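Local coordinates for KLLA0C04147p (Kluyveromyces lactis, PDB 5H2D), which holds ergosterol in the pocket of its OSBP-related (ORD) domain and probably transfers sterols between membranes, at residues Leu86-Ser91 and Leu99-Ile104; Trp161-Glu166 and Trp186-Arg191; Leu200-Lys205 and Val229-Gly234. All coordinates share one frame; numbering follows the deposited sequence.

Contact 1: residues Leu86-Ser91 and Leu99-Ile104; sequences LNQAAS and LLYVAI
Ala89, Gln88 and Leu86 meet Tyr101 and Val102 in a small, largely apolar helix-to-helix contact between two consecutive, nearly antiparallel helices, 84-90 and 95-108, of the oxysterol-binding domain. The axes of the two short segments run at 171° to each other and come within 8.4 Å. At the middle, the small Ala89 probably lets the helices close up, its CB 3.8 Å from Tyr101 CB and also facing Val102 CG2. One turn earlier on the first helix, Leu86 CD2 reaches back to the same Val102 CG2 at 4.3 Å, so that one valine methyl is shared by two residues of the opposite helix. Gln88 has its CG anti to the carbonyl carbon (chi1 -68°) and the chain extended beyond it, which carries the amide to the tyrosine, where OE1 sits at the ring edge, in plane, 3.7 Å from Tyr101 CE2. Amide and ring stand almost perpendicular, 83° apart, and the touch is van der Waals only. Behind Gln88, its carbonyl O takes both N and OG of Ser91, the hydroxyl at 2.6 Å. Phe92 and Phe315 also pack on Tyr101, while Leu100 and Ala103 rest on strand 265-272. The arrangement is that of an antiparallel helical hairpin laid against the strands of the beta-barrel of the OSBP-related fold.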
loop_
_atom_site.group_PDB
_atom_site.type_symbol
_atom_site.label_atom_id
_atom_site.label_comp_id
_atom_site.label_asym_id
_atom_site.label_seq_id
_atom_site.Cartn_x
_atom_site.Cartn_y
_atom_site.Cartn_z
ATOM N N LEU A 86 1.208 -10.777 9.184
ATOM C CA LEU A 86 1.773 -11.761 8.275
ATOM C C LEU A 86 2.742 -12.696 8.988
ATOM O O LEU A 86 2.844 -13.867 8.610
ATOM C CB LEU A 86 2.445 -11.055 7.097
ATOM C CG LEU A 86 1.460 -10.245 6.247
ATOM C CD1 LEU A 86 2.213 -9.639 5.083
ATOM C CD2 LEU A 86 0.324 -11.122 5.759
ATOM N N ASN A 87 3.447 -12.203 10.010
ATOM C CA ASN A 87 4.264 -13.090 10.835
ATOM C C ASN A 87 3.388 -13.980 11.694
ATOM O O ASN A 87 3.696 -15.163 11.887
ATOM C CB ASN A 87 5.210 -12.273 11.700
ATOM C CG ASN A 87 6.277 -11.617 10.887
ATOM O OD1 ASN A 87 6.812 -12.227 9.956
ATOM N ND2 ASN A 87 6.577 -10.360 11.198
ATOM N N GLN A 88 2.293 -13.431 12.224
ATOM C CA GLN A 88 1.310 -14.279 12.886
ATOM C C GLN A 88 0.822 -15.365 11.937
ATOM O O GLN A 88 0.779 -16.546 12.294
ATOM C CB GLN A 88 0.141 -13.436 13.397
ATOM C CG GLN A 88 0.486 -12.502 14.538
ATOM C CD GLN A 88 -0.751 -11.883 15.144
ATOM O OE1 GLN A 88 -1.515 -11.217 14.458
ATOM N NE2 GLN A 88 -0.973 -12.128 16.431
ATOM N N ALA A 89 0.469 -14.987 10.707
ATOM C CA ALA A 89 0.013 -15.965 9.725
ATOM C C ALA A 89 1.039 -17.081 9.543
ATOM O O ALA A 89 0.689 -18.268 9.520
ATOM C CB ALA A 89 -0.272 -15.275 8.388
ATOM N N ALA A 90 2.320 -16.714 9.421
ATOM C CA ALA A 90 3.358 -17.713 9.194
ATOM C C ALA A 90 3.445 -18.717 10.334
ATOM O O ALA A 90 3.933 -19.835 10.124
ATOM C CB ALA A 90 4.719 -17.036 9.002
ATOM N N SER A 91 2.969 -18.351 11.522
ATOM C CA SER A 91 3.142 -19.192 12.702
ATOM C C SER A 91 2.092 -20.292 12.828
ATOM O O SER A 91 2.250 -21.179 13.678
ATOM C CB SER A 91 3.123 -18.322 13.960
ATOM O OG SER A 91 1.807 -17.899 14.264
ATOM N N LEU A 99 -4.539 -18.347 5.913
ATOM C CA LEU A 99 -5.320 -17.552 4.970
ATOM C C LEU A 99 -6.200 -16.536 5.692
ATOM O O LEU A 99 -6.357 -15.405 5.227
ATOM C CB LEU A 99 -6.161 -18.462 4.074
ATOM C CG LEU A 99 -7.029 -17.773 3.024
ATOM C CD1 LEU A 99 -6.229 -16.709 2.245
ATOM C CD2 LEU A 99 -7.668 -18.761 2.057
ATOM N N LEU A 100 -6.796 -16.919 6.822
ATOM C CA LEU A 100 -7.599 -15.964 7.581
ATOM C C LEU A 100 -6.790 -14.717 7.919
ATOM O O LEU A 100 -7.261 -13.580 7.750
ATOM C CB LEU A 100 -8.128 -16.617 8.859
ATOM C CG LEU A 100 -8.868 -15.696 9.839
ATOM C CD1 LEU A 100 -10.171 -15.179 9.225
ATOM C CD2 LEU A 100 -9.119 -16.400 11.162
ATOM N N TYR A 101 -5.570 -14.914 8.414
ATOM C CA TYR A 101 -4.756 -13.771 8.809
ATOM C C TYR A 101 -4.219 -13.011 7.598
ATOM O O TYR A 101 -4.114 -11.780 7.652
ATOM C CB TYR A 101 -3.645 -14.233 9.753
ATOM C CG TYR A 101 -4.138 -14.343 11.187
ATOM C CD1 TYR A 101 -5.105 -15.282 11.537
ATOM C CD2 TYR A 101 -3.649 -13.509 12.179
ATOM C CE1 TYR A 101 -5.574 -15.374 12.833
ATOM C CE2 TYR A 101 -4.112 -13.593 13.479
ATOM C CZ TYR A 101 -5.070 -14.538 13.801
ATOM O OH TYR A 101 -5.545 -14.652 15.092
ATOM N N VAL A 102 -3.900 -13.707 6.500
ATOM C CA VAL A 102 -3.576 -13.012 5.250
ATOM C C VAL A 102 -4.738 -12.121 4.833
ATOM O O VAL A 102 -4.551 -10.945 4.482
ATOM C CB VAL A 102 -3.211 -14.020 4.140
ATOM C CG1 VAL A 102 -3.235 -13.346 2.763
ATOM C CG2 VAL A 102 -1.840 -14.629 4.393
ATOM N N ALA A 103 -5.959 -12.665 4.868
ATOM C CA ALA A 103 -7.134 -11.900 4.465
ATOM C C ALA A 103 -7.311 -10.670 5.334
ATOM O O ALA A 103 -7.590 -9.574 4.835
ATOM C CB ALA A 103 -8.386 -12.772 4.543
ATOM N N ILE A 104 -7.200 -10.843 6.649
ATOM C CA ILE A 104 -7.400 -9.687 7.509
ATOM C C ILE A 104 -6.269 -8.684 7.314
ATOM O O ILE A 104 -6.505 -7.472 7.347
ATOM C CB ILE A 104 -7.591 -10.140 8.965
ATOM C CG1 ILE A 104 -8.931 -10.881 9.057
ATOM C CG2 ILE A 104 -7.585 -8.944 9.908
ATOM C CD1 ILE A 104 -9.161 -11.652 10.339
#

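Contact 2: residues Trp161-Glu166 and Trp186-Arg191; sequences WDFFGE and WYLTIR
Trp186 meets Gly165 where strands 161-173 and 178-190 pair as a beta hairpin in the antiparallel strands of the sterol-binding domain. The indole lies across the neighbouring strand, with Gly165 CA over one face of its six-membered ring, 3.9 Å from the centroid; a side chain on Gly165 would run into Trp186 CE3. The same indole meets Phe163 CZ obliquely and takes a cation-pi contact from Lys205. Tyr187 follows on the opposite face of the sheet, its backbone exchanging two hydrogen bonds with Phe164. Phe164 has its CG between backbone N and carbonyl carbon (chi1 65°), which swings the ring over Tyr187: CB of the tyrosine sits above the phenylalanine face, and the two rings, 10° apart in plane, are so displaced that little of one lies above the other. Tyr187 OH goes on to Thr408. Leu188 returns to the face of Phe163, its CG 3.9 Å from Phe163 CD1. Thr189 pairs with Asp162 through two backbone bonds, and a water joins its OG1 to Asp162 OD2. Ile190 touches Trp161 CB with CD1. Arg191 closes the segment with an end-on salt bridge in which NH2 donates to Asp162 OD1 at 2.8 Å and NH1 to Asp162 OD2 at 3.0 Å. Replacing Asp162 by an alanine is likely to cost the guanidinium both of these bonds and the bridging water its OD2 partner. Both carboxylate oxygens are met from above the carboxylate plane.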
loop_
_atom_site.group_PDB
_atom_site.type_symbol
_atom_site.label_atom_id
_atom_site.label_comp_id
_atom_site.label_asym_id
_atom_site.label_seq_id
_atom_site.Cartn_x
_atom_site.Cartn_y
_atom_site.Cartn_z
ATOM N N TRP A 161 7.871 -13.761 4.905
ATOM C CA TRP A 161 6.871 -13.427 3.897
ATOM C C TRP A 161 7.443 -12.396 2.930
ATOM O O TRP A 161 8.305 -11.594 3.297
ATOM C CB TRP A 161 5.577 -12.880 4.526
ATOM C CG TRP A 161 5.799 -11.723 5.477
ATOM C CD1 TRP A 161 5.956 -11.795 6.831
ATOM C CD2 TRP A 161 5.881 -10.328 5.141
ATOM N NE1 TRP A 161 6.136 -10.540 7.362
ATOM C CE2 TRP A 161 6.097 -9.620 6.344
ATOM C CE3 TRP A 161 5.794 -9.615 3.944
ATOM C CZ2 TRP A 161 6.229 -8.228 6.381
ATOM C CZ3 TRP A 161 5.924 -8.229 3.983
ATOM C CH2 TRP A 161 6.147 -7.554 5.191
ATOM N N ASP A 162 6.959 -12.447 1.694
ATOM C CA ASP A 162 7.199 -11.412 0.698
ATOM C C ASP A 162 5.856 -10.845 0.262
ATOM O O ASP A 162 4.808 -11.474 0.432
ATOM C CB ASP A 162 7.939 -11.956 -0.529
ATOM C CG ASP A 162 9.222 -12.667 -0.171
ATOM O OD1 ASP A 162 9.960 -12.178 0.713
ATOM O OD2 ASP A 162 9.467 -13.740 -0.770
ATOM N N PHE A 163 5.888 -9.645 -0.317
ATOM C CA PHE A 163 4.662 -8.988 -0.770
ATOM C C PHE A 163 5.029 -8.061 -1.914
ATOM O O PHE A 163 5.807 -7.123 -1.721
ATOM C CB PHE A 163 3.996 -8.202 0.365
ATOM C CG PHE A 163 2.682 -7.557 -0.012
ATOM C CD1 PHE A 163 1.683 -8.280 -0.663
ATOM C CD2 PHE A 163 2.414 -6.244 0.354
ATOM C CE1 PHE A 163 0.454 -7.682 -0.981
ATOM C CE2 PHE A 163 1.195 -5.659 0.047
ATOM C CZ PHE A 163 0.221 -6.374 -0.625
ATOM N N PHE A 164 4.457 -8.288 -3.092
ATOM C CA PHE A 164 4.771 -7.421 -4.220
ATOM C C PHE A 164 3.563 -7.318 -5.135
ATOM O O PHE A 164 2.663 -8.163 -5.117
ATOM C CB PHE A 164 6.010 -7.911 -4.995
ATOM C CG PHE A 164 5.844 -9.258 -5.679
ATOM C CD1 PHE A 164 5.314 -9.341 -6.960
ATOM C CD2 PHE A 164 6.287 -10.424 -5.063
ATOM C CE1 PHE A 164 5.193 -10.584 -7.605
ATOM C CE2 PHE A 164 6.168 -11.665 -5.711
ATOM C CZ PHE A 164 5.627 -11.728 -6.971
ATOM N N GLY A 165 3.534 -6.252 -5.923
ATOM C CA GLY A 165 2.454 -6.134 -6.884
ATOM C C GLY A 165 2.530 -4.832 -7.638
ATOM O O GLY A 165 3.492 -4.065 -7.520
ATOM N N GLU A 166 1.504 -4.615 -8.459
ATOM C CA GLU A 166 1.422 -3.466 -9.345
ATOM C C GLU A 166 0.318 -2.544 -8.852
ATOM O O GLU A 166 -0.823 -2.980 -8.686
ATOM C CB GLU A 166 1.117 -3.912 -10.779
ATOM C CG GLU A 166 0.960 -2.776 -11.779
ATOM C CD GLU A 166 0.535 -3.270 -13.158
ATOM O OE1 GLU A 166 1.263 -3.023 -14.136
ATOM O OE2 GLU A 166 -0.529 -3.910 -13.262
ATOM N N TRP A 186 -1.808 -8.482 -6.802
ATOM C CA TRP A 186 -0.919 -8.480 -5.646
ATOM C C TRP A 186 -0.545 -9.907 -5.255
ATOM O O TRP A 186 -1.377 -10.819 -5.317
ATOM C CB TRP A 186 -1.584 -7.735 -4.485
ATOM C CG TRP A 186 -1.729 -6.309 -4.896
ATOM C CD1 TRP A 186 -2.778 -5.756 -5.568
ATOM C CD2 TRP A 186 -0.741 -5.281 -4.770
ATOM N NE1 TRP A 186 -2.526 -4.437 -5.828
ATOM C CE2 TRP A 186 -1.277 -4.120 -5.350
ATOM C CE3 TRP A 186 0.529 -5.222 -4.187
ATOM C CZ2 TRP A 186 -0.583 -2.914 -5.380
ATOM C CZ3 TRP A 186 1.222 -4.022 -4.224
ATOM C CH2 TRP A 186 0.659 -2.882 -4.804
ATOM N N TYR A 187 0.715 -10.090 -4.869
ATOM C CA TYR A 187 1.309 -11.402 -4.633
ATOM C C TYR A 187 1.853 -11.434 -3.222
ATOM O O TYR A 187 2.744 -10.646 -2.884
ATOM C CB TYR A 187 2.456 -11.669 -5.608
ATOM C CG TYR A 187 2.105 -11.808 -7.067
ATOM C CD1 TYR A 187 1.749 -10.698 -7.834
ATOM C CD2 TYR A 187 2.181 -13.047 -7.705
ATOM C CE1 TYR A 187 1.446 -10.822 -9.185
ATOM C CE2 TYR A 187 1.877 -13.181 -9.058
ATOM C CZ TYR A 187 1.518 -12.067 -9.796
ATOM O OH TYR A 187 1.227 -12.193 -11.142
ATOM N N LEU A 188 1.376 -12.371 -2.409
ATOM C CA LEU A 188 1.798 -12.455 -1.021
ATOM C C LEU A 188 2.306 -13.869 -0.776
ATOM O O LEU A 188 1.552 -14.834 -0.935
ATOM C CB LEU A 188 0.649 -12.082 -0.081
ATOM C CG LEU A 188 1.061 -11.592 1.308
ATOM C CD1 LEU A 188 -0.033 -10.730 1.923
ATOM C CD2 LEU A 188 1.371 -12.777 2.214
ATOM N N THR A 189 3.595 -13.984 -0.463
ATOM C CA THR A 189 4.257 -15.267 -0.270
ATOM C C THR A 189 4.481 -15.481 1.218
ATOM O O THR A 189 5.010 -14.600 1.900
ATOM C CB THR A 189 5.597 -15.311 -1.010
ATOM O OG1 THR A 189 5.382 -15.139 -2.413
ATOM C CG2 THR A 189 6.297 -16.652 -0.767
ATOM N N ILE A 190 4.082 -16.651 1.725
ATOM C CA ILE A 190 4.303 -17.004 3.122
ATOM C C ILE A 190 5.267 -18.180 3.161
ATOM O O ILE A 190 5.116 -19.128 2.386
ATOM C CB ILE A 190 2.997 -17.361 3.852
ATOM C CG1 ILE A 190 2.069 -16.144 3.968
ATOM C CG2 ILE A 190 3.321 -17.926 5.239
ATOM C CD1 ILE A 190 2.527 -15.111 4.984
ATOM N N ARG A 191 6.264 -18.097 4.043
ATOM C CA ARG A 191 7.134 -19.225 4.384
ATOM C C ARG A 191 6.726 -19.736 5.763
ATOM O O ARG A 191 7.181 -19.194 6.781
ATOM C CB ARG A 191 8.606 -18.798 4.374
ATOM C CG ARG A 191 9.194 -18.656 2.974
ATOM C CD ARG A 191 10.573 -18.014 2.984
ATOM N NE ARG A 191 10.513 -16.567 3.168
ATOM C CZ ARG A 191 10.207 -15.701 2.199
ATOM N NH1 ARG A 191 9.915 -16.127 0.976
ATOM N NH2 ARG A 191 10.183 -14.401 2.461
HETATM O O HOH W 1 8.418 -14.466 -2.995
#

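Contact 3: residues Leu200-Lys205 and Val229-Gly234; sequences LYTYKK and VNHNTG. With ERG (ergosterol), chain B.
Thr202 and Val229 form an antiparallel hydrogen-bonded pair that joins strand 199-203 to the last residues of strand 219-230. Backbone bonds come first: Thr202 N gives to Val229 O, Val229 N gives to Thr202 O, and two residues on His231 N reaches Leu200 O at 2.9 Å, nearly straight down the carbonyl. Tyr201 and Asn230 are the non-hydrogen-bonded pair between them.

Side-chain polar bonds then take over as the second strand turns off. Asn230 OD1 accepts from Asn232 N at 2.7 Å, an Asx turn that bends the chain back. This brings Asn232 alongside the first strand, where its OD1 receives Leu200 N at 3.0 Å from above the amide plane. Thr202 has OG1 between backbone N and carbonyl carbon (chi1 59°), which directs the hydroxyl at the imidazole edge; OG1 and His231 NE2 are hydrogen-bonded at 2.6 Å, either being a possible donor.

Side-chain packing accompanies these bonds. Leu200 runs side by side with His231, its CG 4.1 Å from the ring's CD2. On the other face of the sheet Asn230 CG sits over one face of the Tyr201 ring, with the amide steeply tilted, 61° from the ring plane. A water bridges Tyr201 OH and Asn230 ND2, and Glu199 takes both of these groups through its carboxylate.

The ligand contact lies at the far end of the first segment. Lys205, extended beyond CG, brings NZ to 2.8 Å from O1 of ergosterol, the sterol hydroxyl, and Asp79 pairs with the same ammonium. The arrangement is an antiparallel strand pair with an Asx turn where the second strand ends, leading at its other end into the sterol pocket of the OSBP-related fold.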
loop_
_atom_site.group_PDB
_atom_site.type_symbol
_atom_site.label_atom_id
_atom_site.label_comp_id
_atom_site.label_asym_id
_atom_site.label_seq_id
_atom_site.Cartn_x
_atom_site.Cartn_y
_atom_site.Cartn_z
ATOM N N LEU A 200 2.012 -19.212 -2.204
ATOM C CA LEU A 200 1.689 -17.946 -2.856
ATOM C C LEU A 200 0.199 -17.659 -2.768
ATOM O O LEU A 200 -0.618 -18.466 -3.219
ATOM C CB LEU A 200 2.102 -17.968 -4.327
ATOM C CG LEU A 200 1.654 -16.762 -5.158
ATOM C CD1 LEU A 200 2.354 -15.499 -4.660
ATOM C CD2 LEU A 200 1.927 -16.987 -6.641
ATOM N N TYR A 201 -0.147 -16.483 -2.239
ATOM C CA TYR A 201 -1.503 -15.955 -2.281
ATOM C C TYR A 201 -1.557 -14.816 -3.293
ATOM O O TYR A 201 -0.612 -14.029 -3.391
ATOM C CB TYR A 201 -1.927 -15.431 -0.907
ATOM C CG TYR A 201 -1.879 -16.438 0.226
ATOM C CD1 TYR A 201 -0.692 -16.712 0.908
ATOM C CD2 TYR A 201 -3.034 -17.083 0.638
ATOM C CE1 TYR A 201 -0.668 -17.620 1.955
ATOM C CE2 TYR A 201 -3.016 -17.995 1.672
ATOM C CZ TYR A 201 -1.836 -18.258 2.330
ATOM O OH TYR A 201 -1.830 -19.169 3.373
ATOM N N THR A 202 -2.647 -14.720 -4.054
ATOM C CA THR A 202 -2.846 -13.561 -4.924
ATOM C C THR A 202 -4.257 -13.005 -4.767
ATOM O O THR A 202 -5.198 -13.734 -4.424
ATOM C CB THR A 202 -2.593 -13.883 -6.411
ATOM O OG1 THR A 202 -3.479 -14.927 -6.837
ATOM C CG2 THR A 202 -1.153 -14.320 -6.648
ATOM N N TYR A 203 -4.397 -11.703 -5.028
ATOM C CA TYR A 203 -5.681 -11.009 -4.925
ATOM C C TYR A 203 -5.554 -9.634 -5.561
ATOM O O TYR A 203 -4.451 -9.165 -5.859
ATOM C CB TYR A 203 -6.133 -10.877 -3.472
ATOM C CG TYR A 203 -5.319 -9.892 -2.680
ATOM C CD1 TYR A 203 -4.059 -10.222 -2.200
ATOM C CD2 TYR A 203 -5.819 -8.620 -2.423
ATOM C CE1 TYR A 203 -3.311 -9.290 -1.468
ATOM C CE2 TYR A 203 -5.098 -7.704 -1.710
ATOM C CZ TYR A 203 -3.855 -8.033 -1.240
ATOM O OH TYR A 203 -3.174 -7.078 -0.519
ATOM N N LYS A 204 -6.707 -8.989 -5.776
ATOM C CA LYS A 204 -6.778 -7.585 -6.158
ATOM C C LYS A 204 -7.476 -6.780 -5.071
ATOM O O LYS A 204 -8.377 -7.272 -4.385
ATOM C CB LYS A 204 -7.512 -7.391 -7.490
ATOM C CG LYS A 204 -6.791 -8.036 -8.647
ATOM C CD LYS A 204 -7.430 -7.696 -9.966
ATOM C CE LYS A 204 -6.527 -8.124 -11.106
ATOM N NZ LYS A 204 -7.008 -7.594 -12.418
ATOM N N LYS A 205 -7.067 -5.526 -4.934
ATOM C CA LYS A 205 -7.557 -4.658 -3.880
ATOM C C LYS A 205 -8.962 -4.149 -4.187
ATOM O O LYS A 205 -9.374 -4.082 -5.347
ATOM C CB LYS A 205 -6.599 -3.481 -3.704
ATOM C CG LYS A 205 -5.229 -3.895 -3.159
ATOM C CD LYS A 205 -4.261 -2.714 -3.173
ATOM C CE LYS A 205 -2.942 -3.080 -2.505
ATOM N NZ LYS A 205 -1.962 -1.954 -2.583
ATOM N N VAL A 229 -6.654 -16.308 -3.277
ATOM C CA VAL A 229 -6.468 -17.730 -3.542
ATOM C C VAL A 229 -5.064 -18.139 -3.129
ATOM O O VAL A 229 -4.086 -17.427 -3.393
ATOM C CB VAL A 229 -6.745 -18.075 -5.021
ATOM C CG1 VAL A 229 -8.196 -17.781 -5.354
ATOM C CG2 VAL A 229 -5.847 -17.296 -5.944
ATOM N N ASN A 230 -4.968 -19.284 -2.454
ATOM C CA ASN A 230 -3.683 -19.899 -2.155
ATOM C C ASN A 230 -3.377 -20.863 -3.289
ATOM O O ASN A 230 -4.036 -21.901 -3.419
ATOM C CB ASN A 230 -3.713 -20.615 -0.810
ATOM C CG ASN A 230 -2.382 -21.257 -0.463
ATOM O OD1 ASN A 230 -1.667 -21.753 -1.339
ATOM N ND2 ASN A 230 -2.036 -21.242 0.814
ATOM N N HIS A 231 -2.396 -20.518 -4.122
ATOM C CA HIS A 231 -2.143 -21.313 -5.316
ATOM C C HIS A 231 -1.553 -22.674 -4.996
ATOM O O HIS A 231 -1.525 -23.543 -5.875
ATOM C CB HIS A 231 -1.219 -20.559 -6.265
ATOM C CG HIS A 231 -1.852 -19.347 -6.867
ATOM N ND1 HIS A 231 -2.468 -19.359 -8.101
ATOM C CD2 HIS A 231 -1.980 -18.085 -6.394
ATOM C CE1 HIS A 231 -2.938 -18.152 -8.367
ATOM N NE2 HIS A 231 -2.654 -17.362 -7.347
ATOM N N ASN A 232 -1.096 -22.881 -3.770
ATOM C CA ASN A 232 -0.458 -24.134 -3.414
ATOM C C ASN A 232 -1.410 -25.137 -2.775
ATOM O O ASN A 232 -1.210 -26.343 -2.956
ATOM C CB ASN A 232 0.730 -23.864 -2.483
ATOM C CG ASN A 232 1.862 -23.114 -3.181
ATOM O OD1 ASN A 232 1.773 -21.907 -3.432
ATOM N ND2 ASN A 232 2.936 -23.827 -3.490
ATOM N N THR A 233 -2.466 -24.698 -2.083
ATOM C CA THR A 233 -3.196 -25.663 -1.239
ATOM C C THR A 233 -4.517 -26.331 -1.729
ATOM O O THR A 233 -4.685 -27.520 -1.462
ATOM C CB THR A 233 -3.472 -25.056 0.162
ATOM O OG1 THR A 233 -4.067 -23.758 0.052
ATOM C CG2 THR A 233 -2.171 -24.972 0.959
ATOM N N GLY A 234 -5.463 -25.666 -2.395
ATOM C CA GLY A 234 -5.543 -24.240 -2.625
ATOM C C GLY A 234 -6.823 -23.687 -1.986
ATOM O O GLY A 234 -7.918 -23.663 -2.570
HETATM C C1 ERG B . -6.049 2.762 -1.229
HETATM C C2 ERG B . -5.103 1.686 -0.703
HETATM C C3 ERG B . -4.234 1.249 -1.853
HETATM C C4 ERG B . -3.436 2.435 -2.397
HETATM C C5 ERG B . -4.270 3.560 -2.712
HETATM C C6 ERG B . -3.903 4.393 -3.759
HETATM C C7 ERG B . -4.619 5.553 -4.096
HETATM C C8 ERG B . -5.750 5.932 -3.365
HETATM C C9 ERG B . -6.285 4.997 -2.431
HETATM C C10 ERG B . -5.300 3.963 -1.823
HETATM C C11 ERG B . -7.222 5.646 -1.326
HETATM C C12 ERG B . -8.104 6.774 -1.871
HETATM C C13 ERG B . -7.192 7.799 -2.575
HETATM C C14 ERG B . -6.586 7.041 -3.778
HETATM C C15 ERG B . -5.933 8.164 -4.557
HETATM C C16 ERG B . -6.919 9.357 -4.402
HETATM C C17 ERG B . -7.955 8.880 -3.348
HETATM C C18 ERG B . -6.139 8.418 -1.629
HETATM C C19 ERG B . -4.518 4.693 -0.696
HETATM C C20 ERG B . -8.485 10.105 -2.568
HETATM C C21 ERG B . -9.454 9.763 -1.443
HETATM C C22 ERG B . -9.205 10.972 -3.594
HETATM C C23 ERG B . -8.667 12.320 -3.959
HETATM C C24 ERG B . -9.387 13.156 -5.015
HETATM C C25 ERG B . -9.415 14.616 -4.542
HETATM C C26 ERG B . -10.200 14.682 -3.227
HETATM C C27 ERG B . -10.114 15.546 -5.548
HETATM C C28 ERG B . -8.600 13.004 -6.303
HETATM O O1 ERG B . -3.323 0.173 -1.428
HETATM O O HOH W 2 -4.259 -21.092 2.576
#

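Overall arrangement
Along the chain the contacts come in series, contact 1, then 2, then 3, all inside the oxysterol-binding region, with centres 10 to 13 Å apart. Contacts 2 and 3 are continuous through the sheet: strand 178-190 lies between 161-173 and 199-203, with Leu188 O close to Tyr201 N at 2.7 Å, probably a hydrogen bond. The helices of contact 1 pack on this surface, Leu86 on Trp161 and Leu188, and Leu99 and Val102 on Tyr201. Contact 1 is thus a helical layer over the strands of the other two. Trp186 of contact 2 and Lys205 of contact 3 then meet beside the sterol, which links this part of the sheet to the ergosterol pocket.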